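Local coordinates for HD superfamily hydrolase (Clostridium acetobutylicum ATCC 824, PDB 3CCG), which probably hydrolyses P(1),P(4)-bis(5'-adenosyl) tetraphosphate symmetrically to two molecules of ADP, using iron ions held in an all-helical HD domain, at residues 118-121 with 122-125; 174-177 with 178-182; 62-65 with 66-70. All coordinates share one frame; numbering follows the deposited sequence.

Contact 1: residues 118-121 with 122-125; sequences NMSL and LEKI
S120 and E123 trade side-chain bonds at the start of helix 121-132. The hydroxyl OG of S120 accepts from the backbone N of E123 at 3.0 Å, with 168° at the hydrogen. In return E123 reaches back: its OE2 takes the backbone N-H of S120 at 3.0 Å, and that N-H comes from well above the carboxylate plane. The torsions suit the exchange. OG of S120 sits between its own N and carbonyl carbon (chi1 76°), facing the first turn, while the E123 chain leaves beside its own N and then runs extended toward S120. Around this pair, M119 is a selenomethionine whose bent tail brings CE to 3.6 Å from the backbone O of E123, and its CB meets CG of K124 at 3.8 Å. One turn on, CD1 of L121 touches CD1 of I125 at 3.9 Å. In the backbone, I125 N bonds to L121 O and K124 N to S120 O. Farther out, R116 forms a salt bridge with OE1 of E123 and D104 hydrogen-bonds OG of S120, so both capping groups have a second partner. N153 takes NZ of K124, whose chain lies with M119 against helix 152-170. This reciprocal pairing is a capping box, with S120 as N-cap of the helix that carries the iron ligand D130.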
ATOM      1  N   ASN A 118      -2.407  -2.278  14.339  1.00 16.17           N
ATOM      2  CA  ASN A 118      -2.558  -2.510  15.766  1.00 18.00           C
ATOM      3  C   ASN A 118      -2.281  -1.288  16.655  1.00 17.58           C
ATOM      4  O   ASN A 118      -1.404  -1.295  17.502  1.00 19.73           O
ATOM      5  CB  ASN A 118      -1.665  -3.678  16.210  1.00 19.20           C
ATOM      6  CG  ASN A 118      -2.000  -4.176  17.631  1.00 24.26           C
ATOM      7  OD1 ASN A 118      -3.125  -4.028  18.124  1.00 23.86           O
ATOM      8  ND2 ASN A 118      -1.013  -4.768  18.280  1.00 29.77           N
HETATM    9  N   MSE A 119      -3.060  -0.262  16.381  1.00 16.14           N
HETATM   10  CA  MSE A 119      -3.031   0.996  17.129  1.00 15.53           C
HETATM   11  C   MSE A 119      -3.741   0.832  18.479  1.00 13.86           C
HETATM   12  O   MSE A 119      -4.744   0.170  18.620  1.00 16.75           O
HETATM   13  CB  MSE A 119      -3.732   2.111  16.316  1.00 13.37           C
HETATM   14  CG  MSE A 119      -2.997   2.497  15.008  1.00 13.02           C
HETATM   15 SE   MSE A 119      -3.925   3.445  13.762  0.75 14.07          SE
HETATM   16  CE  MSE A 119      -3.904   5.205  14.482  1.00 15.38           C
ATOM     17  N   SER A 120      -3.191   1.511  19.471  1.00 13.43           N
ATOM     18  CA  SER A 120      -3.882   1.615  20.729  1.00 12.27           C
ATOM     19  C   SER A 120      -5.080   2.549  20.561  1.00 13.74           C
ATOM     20  O   SER A 120      -5.180   3.353  19.627  1.00 13.39           O
ATOM     21  CB  SER A 120      -2.935   2.157  21.804  1.00 14.51           C
ATOM     22  OG  SER A 120      -2.753   3.565  21.634  1.00 12.97           O
ATOM     23  N   LEU A 121      -5.970   2.496  21.546  1.00 14.77           N
ATOM     24  CA  LEU A 121      -7.089   3.376  21.589  1.00 13.60           C
ATOM     25  C   LEU A 121      -6.596   4.843  21.537  1.00 11.17           C
ATOM     26  O   LEU A 121      -7.167   5.645  20.788  1.00 13.45           O
ATOM     27  CB  LEU A 121      -7.910   3.093  22.850  1.00 14.93           C
ATOM     28  CG  LEU A 121      -9.056   4.060  23.068  1.00 14.54           C
ATOM     29  CD1 LEU A 121     -10.037   4.159  21.888  1.00 14.41           C
ATOM     30  CD2 LEU A 121      -9.765   3.710  24.392  1.00 17.37           C
ATOM     31  N   LEU A 122      -5.537   5.176  22.290  1.00 13.63           N
ATOM     32  CA  LEU A 122      -5.018   6.571  22.300  1.00 12.98           C
ATOM     33  C   LEU A 122      -4.495   6.945  20.902  1.00 11.53           C
ATOM     34  O   LEU A 122      -4.774   8.025  20.410  1.00 11.60           O
ATOM     35  CB  LEU A 122      -3.957   6.762  23.350  1.00 13.92           C
ATOM     36  CG  LEU A 122      -3.348   8.176  23.443  1.00 11.86           C
ATOM     37  CD1 LEU A 122      -4.475   9.164  23.924  1.00 12.32           C
ATOM     38  CD2 LEU A 122      -2.105   8.138  24.346  1.00 13.94           C
ATOM     39  N   GLU A 123      -3.757   6.036  20.276  1.00 12.49           N
ATOM     40  CA  GLU A 123      -3.249   6.306  18.934  1.00 11.88           C
ATOM     41  C   GLU A 123      -4.392   6.614  17.961  1.00 10.19           C
ATOM     42  O   GLU A 123      -4.320   7.546  17.160  1.00 11.44           O
ATOM     43  CB  GLU A 123      -2.473   5.108  18.408  1.00 10.99           C
ATOM     44  CG  GLU A 123      -1.141   4.866  18.994  1.00 12.02           C
ATOM     45  CD  GLU A 123      -0.510   3.584  18.499  1.00 13.15           C
ATOM     46  OE1 GLU A 123      -0.201   3.554  17.280  1.00 15.89           O
ATOM     47  OE2 GLU A 123      -0.367   2.614  19.278  1.00 14.74           O
ATOM     48  N   LYS A 124      -5.490   5.834  18.046  1.00 10.67           N
ATOM     49  CA  LYS A 124      -6.623   6.035  17.189  1.00 11.87           C
ATOM     50  C   LYS A 124      -7.290   7.424  17.412  1.00  9.29           C
ATOM     51  O   LYS A 124      -7.687   8.110  16.499  1.00 12.70           O
ATOM     52  CB  LYS A 124      -7.661   4.935  17.326  1.00 11.80           C
ATOM     53  CG  LYS A 124      -7.123   3.558  17.014  1.00 14.97           C
ATOM     54  CD  LYS A 124      -8.200   2.494  17.168  1.00 16.46           C
ATOM     55  CE  LYS A 124      -7.656   1.122  16.791  1.00 19.58           C
ATOM     56  NZ  LYS A 124      -8.654   0.026  17.088  1.00 18.10           N
ATOM     57  N   ILE A 125      -7.479   7.739  18.706  1.00 11.11           N
ATOM     58  CA  ILE A 125      -8.085   9.009  19.106  1.00 12.00           C
ATOM     59  C   ILE A 125      -7.274  10.214  18.546  1.00 10.76           C
ATOM     60  O   ILE A 125      -7.846  11.178  17.991  1.00 12.82           O
ATOM     61  CB  ILE A 125      -8.212   9.065  20.637  1.00 12.82           C
ATOM     62  CG1 ILE A 125      -9.320   8.110  21.095  1.00 13.10           C
ATOM     63  CG2 ILE A 125      -8.522  10.480  21.061  1.00 13.51           C
ATOM     64  CD1 ILE A 125      -9.515   8.002  22.630  1.00 15.22           C
TER

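Contact 2: residues 174-177 with 178-182; sequences LHHN and TIEAR
H176 and E180 meet one turn apart at the start of helix 176-188, and the histidine can be followed outward. Its CB lies 3.5 Å from OE2 of E180. CG of H176 sits between its own backbone N and carbonyl carbon (chi1 74°), which swings the ring over toward the next turn and leaves CG 3.9 Å from OE1 of E180. ND1 then donates to OE1 of E180 at 2.9 Å, nearly straight at 175°. The oxygen lies in the imidazole plane, yet the N-H meets the carboxylate from above its plane; the two flat groups are turned 56° against each other. CE1 of H176 also passes OE1, at 3.7 Å. Under this side-chain bridge runs a backbone one between the same residues, from E180 N to H176 O at 2.8 Å.

H175 caps the helix with its ring. ND1 of H175 accepts from the backbone N of N177 at 2.9 Å, with the donor close to the ring plane, so this nitrogen acts as an acceptor. The carbonyl O of H175 takes two weak bonds, from the backbone N atoms of T178 and I179. A181 N follows with a bond to N177 O.

Outside the turn, OG1 of T178 hydrogen-bonds the backbone O of T114, fastening the helix start to the loop around T114. L174 packs on R182 of the second subunit and I179 on L174 of that subunit, so this end of the helix takes part in the dimer interface. The chemistry gives the neighbouring histidines different roles: ND1 of H175 accepts an N-H of the first turn, whereas H176 donates to a carboxylate, which probably polarises its ring and would favour a positive charge on it.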
ATOM      1  N   LEU A 174       2.249   6.383  -1.861  1.00 15.92           N
ATOM      2  CA  LEU A 174       1.448   5.799  -0.787  1.00 15.75           C
ATOM      3  C   LEU A 174       2.363   5.155   0.250  1.00 15.47           C
ATOM      4  O   LEU A 174       3.220   4.311  -0.082  1.00 15.68           O
ATOM      5  CB  LEU A 174       0.492   4.720  -1.300  1.00 13.91           C
ATOM      6  CG  LEU A 174      -0.652   5.180  -2.208  1.00 13.59           C
ATOM      7  CD1 LEU A 174      -1.324   3.977  -2.900  1.00 17.49           C
ATOM      8  CD2 LEU A 174      -1.643   5.978  -1.341  1.00 16.81           C
ATOM      9  N   HIS A 175       2.208   5.556   1.513  1.00 15.23           N
ATOM     10  CA  HIS A 175       3.049   5.082   2.583  1.00 14.39           C
ATOM     11  C   HIS A 175       2.574   3.722   3.109  1.00 12.40           C
ATOM     12  O   HIS A 175       1.385   3.524   3.393  1.00 14.05           O
ATOM     13  CB  HIS A 175       3.079   6.123   3.714  1.00 15.86           C
ATOM     14  CG  HIS A 175       4.147   5.881   4.709  1.00 18.27           C
ATOM     15  ND1 HIS A 175       4.105   4.869   5.641  1.00 16.86           N
ATOM     16  CD2 HIS A 175       5.312   6.542   4.927  1.00 28.87           C
ATOM     17  CE1 HIS A 175       5.206   4.899   6.375  1.00 20.08           C
ATOM     18  NE2 HIS A 175       5.947   5.911   5.972  1.00 29.36           N
ATOM     19  N   HIS A 176       3.516   2.800   3.277  1.00 12.10           N
ATOM     20  CA  HIS A 176       3.168   1.443   3.696  1.00 12.22           C
ATOM     21  C   HIS A 176       2.418   1.385   5.008  1.00 12.25           C
ATOM     22  O   HIS A 176       1.576   0.524   5.229  1.00 13.98           O
ATOM     23  CB  HIS A 176       4.402   0.518   3.762  1.00 13.20           C
ATOM     24  CG  HIS A 176       5.305   0.779   4.922  1.00 15.83           C
ATOM     25  ND1 HIS A 176       5.235   0.064   6.096  1.00 19.45           N
ATOM     26  CD2 HIS A 176       6.259   1.719   5.111  1.00 22.09           C
ATOM     27  CE1 HIS A 176       6.155   0.516   6.933  1.00 23.92           C
ATOM     28  NE2 HIS A 176       6.767   1.535   6.370  1.00 23.14           N
ATOM     29  N   ASN A 177       2.693   2.337   5.915  1.00 12.62           N
ATOM     30  CA  ASN A 177       2.015   2.287   7.217  1.00 12.80           C
ATOM     31  C   ASN A 177       0.508   2.486   7.103  1.00 14.16           C
ATOM     32  O   ASN A 177      -0.285   1.874   7.828  1.00 13.82           O
ATOM     33  CB  ASN A 177       2.586   3.291   8.223  1.00 12.30           C
ATOM     34  CG  ASN A 177       3.778   2.740   8.974  1.00 21.68           C
ATOM     35  OD1 ASN A 177       3.973   1.533   9.047  1.00 25.37           O
ATOM     36  ND2 ASN A 177       4.572   3.619   9.528  1.00 22.94           N
ATOM     37  N   THR A 178       0.119   3.339   6.170  1.00 12.68           N
ATOM     38  CA  THR A 178      -1.284   3.622   5.956  1.00 14.39           C
ATOM     39  C   THR A 178      -1.977   2.394   5.318  1.00 16.57           C
ATOM     40  O   THR A 178      -3.082   1.964   5.719  1.00 15.44           O
ATOM     41  CB  THR A 178      -1.490   4.870   5.166  1.00 18.80           C
ATOM     42  OG1 THR A 178      -0.914   5.957   5.912  1.00 17.78           O
ATOM     43  CG2 THR A 178      -2.989   5.100   5.010  1.00 17.48           C
ATOM     44  N   ILE A 179      -1.259   1.790   4.369  1.00 13.81           N
ATOM     45  CA  ILE A 179      -1.810   0.603   3.689  1.00 13.49           C
ATOM     46  C   ILE A 179      -1.962  -0.545   4.712  1.00 12.71           C
ATOM     47  O   ILE A 179      -3.010  -1.233   4.782  1.00 14.48           O
ATOM     48  CB  ILE A 179      -0.916   0.177   2.493  1.00 14.07           C
ATOM     49  CG1 ILE A 179      -0.756   1.300   1.460  1.00 15.66           C
ATOM     50  CG2 ILE A 179      -1.480  -1.089   1.831  1.00 14.11           C
ATOM     51  CD1 ILE A 179      -2.048   1.948   0.960  1.00 16.65           C
ATOM     52  N   GLU A 180      -0.923  -0.726   5.499  1.00 11.92           N
ATOM     53  CA  GLU A 180      -0.876  -1.811   6.508  1.00 12.00           C
ATOM     54  C   GLU A 180      -1.889  -1.552   7.645  1.00 13.29           C
ATOM     55  O   GLU A 180      -2.578  -2.461   8.104  1.00 15.69           O
ATOM     56  CB  GLU A 180       0.545  -2.093   6.998  1.00 15.54           C
ATOM     57  CG  GLU A 180       1.328  -2.604   5.792  1.00 16.88           C
ATOM     58  CD  GLU A 180       2.819  -2.405   5.780  1.00 32.91           C
ATOM     59  OE1 GLU A 180       3.389  -1.998   6.803  1.00 27.01           O
ATOM     60  OE2 GLU A 180       3.425  -2.698   4.693  1.00 29.53           O
ATOM     61  N   ALA A 181      -2.073  -0.274   7.986  1.00 13.70           N
ATOM     62  CA  ALA A 181      -3.056   0.092   8.972  1.00 14.18           C
ATOM     63  C   ALA A 181      -4.472  -0.279   8.523  1.00 15.56           C
ATOM     64  O   ALA A 181      -5.293  -0.792   9.301  1.00 15.54           O
ATOM     65  CB  ALA A 181      -2.959   1.631   9.257  1.00 15.12           C
ATOM     66  N   ARG A 182      -4.777   0.041   7.285  1.00 14.35           N
ATOM     67  CA  ARG A 182      -6.056  -0.263   6.695  1.00 14.19           C
ATOM     68  C   ARG A 182      -6.267  -1.791   6.624  1.00 16.62           C
ATOM     69  O   ARG A 182      -7.322  -2.287   7.023  1.00 16.66           O
ATOM     70  CB  ARG A 182      -6.202   0.378   5.314  1.00 14.00           C
ATOM     71  CG  ARG A 182      -7.457   0.035   4.584  1.00 15.12           C
ATOM     72  CD  ARG A 182      -7.503   0.617   3.215  1.00 15.71           C
ATOM     73  NE  ARG A 182      -8.692   0.104   2.527  1.00 15.63           N
ATOM     74  CZ  ARG A 182      -8.731  -1.108   1.977  1.00 19.23           C
ATOM     75  NH1 ARG A 182      -7.671  -1.890   1.982  1.00 17.16           N
ATOM     76  NH2 ARG A 182      -9.853  -1.540   1.424  1.00 17.19           N
TER

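Contact 3: residues 62-65 with 66-70; sequences KIIE and ICTNE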
ATOM      1  N   LYS A  62      15.499  18.904   8.145  1.00 12.03           N
ATOM      2  CA  LYS A  62      15.781  18.934   9.602  1.00  9.49           C
ATOM      3  C   LYS A  62      15.038  17.782  10.275  1.00 11.98           C
ATOM      4  O   LYS A  62      15.538  17.139  11.210  1.00 12.28           O
ATOM      5  CB  LYS A  62      15.366  20.279  10.173  1.00 12.26           C
ATOM      6  CG  LYS A  62      15.569  20.413  11.650  1.00 17.05           C
ATOM      7  CD  LYS A  62      16.993  20.173  12.059  1.00 21.64           C
ATOM      8  CE  LYS A  62      17.897  21.311  11.748  1.00 31.93           C
ATOM      9  NZ  LYS A  62      19.147  21.195  12.618  1.00 36.90           N
ATOM     10  N   ILE A  63      13.818  17.526   9.871  1.00  9.23           N
ATOM     11  CA  ILE A  63      13.043  16.370  10.406  1.00 10.68           C
ATOM     12  C   ILE A  63      13.881  15.084  10.205  1.00 11.96           C
ATOM     13  O   ILE A  63      14.079  14.279  11.131  1.00 11.18           O
ATOM     14  CB  ILE A  63      11.678  16.292   9.754  1.00 11.81           C
ATOM     15  CG1 ILE A  63      10.776  17.373  10.381  1.00 11.12           C
ATOM     16  CG2 ILE A  63      10.979  14.897   9.931  1.00 12.45           C
ATOM     17  CD1 ILE A  63       9.484  17.570   9.602  1.00 14.45           C
ATOM     18  N   ILE A  64      14.384  14.899   8.994  1.00 10.90           N
ATOM     19  CA  ILE A  64      15.164  13.716   8.699  1.00 10.81           C
ATOM     20  C   ILE A  64      16.415  13.671   9.583  1.00 11.08           C
ATOM     21  O   ILE A  64      16.781  12.609  10.128  1.00 11.83           O
ATOM     22  CB  ILE A  64      15.528  13.676   7.220  1.00 11.07           C
ATOM     23  CG1 ILE A  64      14.283  13.448   6.365  1.00 12.11           C
ATOM     24  CG2 ILE A  64      16.602  12.598   6.928  1.00 11.21           C
ATOM     25  CD1 ILE A  64      14.528  13.801   4.850  1.00 14.57           C
ATOM     26  N   GLU A  65      17.076  14.799   9.722  0.50 10.23           N
ATOM     27  CA  GLU A  65      18.273  14.892  10.560  0.50  9.19           C
ATOM     28  C   GLU A  65      18.030  14.580  12.051  0.50 10.14           C
ATOM     29  O   GLU A  65      18.912  14.003  12.722  0.50  9.50           O
ATOM     30  CB  GLU A  65      18.890  16.282  10.376  0.50 10.31           C
ATOM     31  CG  GLU A  65      19.596  16.385   9.064  0.50  9.11           C
ATOM     32  CD  GLU A  65      19.880  17.814   8.592  0.50 10.89           C
ATOM     33  OE1 GLU A  65      19.269  18.768   9.159  0.50 10.27           O
ATOM     34  OE2 GLU A  65      20.660  17.957   7.601  0.50  8.09           O
ATOM     35  N   ILE A  66      16.894  15.030  12.573  1.00  9.47           N
ATOM     36  CA  ILE A  66      16.525  14.731  13.958  1.00 11.19           C
ATOM     37  C   ILE A  66      16.281  13.240  14.118  1.00 10.04           C
ATOM     38  O   ILE A  66      16.825  12.587  15.061  1.00 11.72           O
ATOM     39  CB  ILE A  66      15.298  15.533  14.390  1.00 12.13           C
ATOM     40  CG1 ILE A  66      15.686  16.984  14.534  1.00 13.70           C
ATOM     41  CG2 ILE A  66      14.721  14.982  15.716  1.00 15.55           C
ATOM     42  CD1 ILE A  66      14.477  17.965  14.629  1.00 16.79           C
ATOM     43  N   CYS A  67      15.563  12.607  13.216  1.00  9.89           N
ATOM     44  CA  CYS A  67      15.234  11.225  13.336  1.00  9.46           C
ATOM     45  C   CYS A  67      16.520  10.363  13.212  1.00 11.19           C
ATOM     46  O   CYS A  67      16.758   9.445  14.006  1.00 11.91           O
ATOM     47  CB  CYS A  67      14.277  10.769  12.281  1.00  9.99           C
ATOM     48  SG  CYS A  67      12.635  11.545  12.418  1.00 13.02           S
ATOM     49  N   THR A  68      17.334  10.713  12.235  1.00 11.09           N
ATOM     50  CA  THR A  68      18.591   9.979  11.975  1.00 10.56           C
ATOM     51  C   THR A  68      19.563  10.113  13.139  1.00 10.50           C
ATOM     52  O   THR A  68      20.158   9.107  13.618  1.00 11.60           O
ATOM     53  CB  THR A  68      19.223  10.498  10.689  1.00 11.40           C
ATOM     54  OG1 THR A  68      18.341  10.294   9.586  1.00 13.35           O
ATOM     55  CG2 THR A  68      20.551   9.753  10.455  1.00 15.43           C
ATOM     56  N   ASN A  69      19.735  11.310  13.658  1.00  9.84           N
ATOM     57  CA  ASN A  69      20.659  11.575  14.770  1.00 11.12           C
ATOM     58  C   ASN A  69      20.272  10.780  16.008  1.00 13.19           C
ATOM     59  O   ASN A  69      21.142  10.328  16.756  1.00 12.91           O
ATOM     60  CB  ASN A  69      20.715  13.046  15.133  1.00 11.67           C
ATOM     61  CG  ASN A  69      21.834  13.347  16.106  1.00 18.31           C
ATOM     62  OD1 ASN A  69      21.567  13.639  17.284  1.00 28.92           O
ATOM     63  ND2 ASN A  69      23.050  13.214  15.650  1.00 18.10           N
ATOM     64  N   GLU A  70      18.972  10.578  16.239  1.00 11.49           N
ATOM     65  CA  GLU A  70      18.498   9.913  17.443  1.00 14.45           C
ATOM     66  C   GLU A  70      18.479   8.411  17.255  1.00 15.75           C
ATOM     67  O   GLU A  70      18.107   7.662  18.166  1.00 23.43           O
ATOM     68  CB  GLU A  70      17.110  10.462  17.852  1.00 18.10           C
ATOM     69  CG  GLU A  70      17.177  11.857  18.292  1.00 22.31           C
ATOM     70  CD  GLU A  70      18.215  12.036  19.345  1.00 30.37           C
ATOM     71  OE1 GLU A  70      18.229  11.175  20.256  1.00 34.37           O
ATOM     72  OE2 GLU A  70      19.025  12.984  19.243  1.00 34.91           O
TER
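I66 N, C67 N, T68 N and N69 N bond in turn to the carbonyl oxygens of K62, I63, I64 and E65, the i to i+4 ladder of an alpha-helix. This is the last part of helix 60-69 in the HD domain. I66 N lies 2.9 Å from K62 O. C67 N is 3.1 Å from I63 O, the longest of the four bonds, and the regular helix stops at N69.

On one flank the chain of K62, bent at chi2 and chi3, lays CG 4.0 Å from CD1 of I66, the two side chains slanting across each other. CG1 of I66 leans back on the backbone as well, 3.3 Å from K62 O. I63 and C67 turn to the protein interior: CG2 of I63 is a loose 4.5 Å from SG of C67, and these residues pack on A89 and L88 of helix 87-98, with I66 joining them on I92. I63 also touches H86, an iron ligand, so this face of the helix belongs to the second shell of the metal site, behind H86.

I64 and T68 lie alongside each other on another face, pointing the same way, with CG2 of I64 3.9 Å from OG1 of T68. The threonine hydroxyl stands beside its own N (chi1 -61°), folded back along the helix, and from there donates to I64 O at 2.8 Å from above the carbonyl plane; the same oxygen also receives the N-H of T68.

Along the chain the order is contact 3, contact 1, contact 2, on three different helices: 60-69, 121-132 and 176-188. Contacts 1 and 2 both stand at helix starts, with centres about 15 Å apart and nearest atoms about 5 Å apart; helix 152-170 lines both. Contact 3, near a helix end, is about 25 Å from contact 1 and about 22 Å from contact 2, centre to centre, and none of the three touches another. Contacts 1 and 3 both belong to the HD domain, and the ligands of the two irons come from several parts of it: H86 lies against contact 3, while D130 is on the helix of contact 1. Contact 2 alone reaches the second subunit.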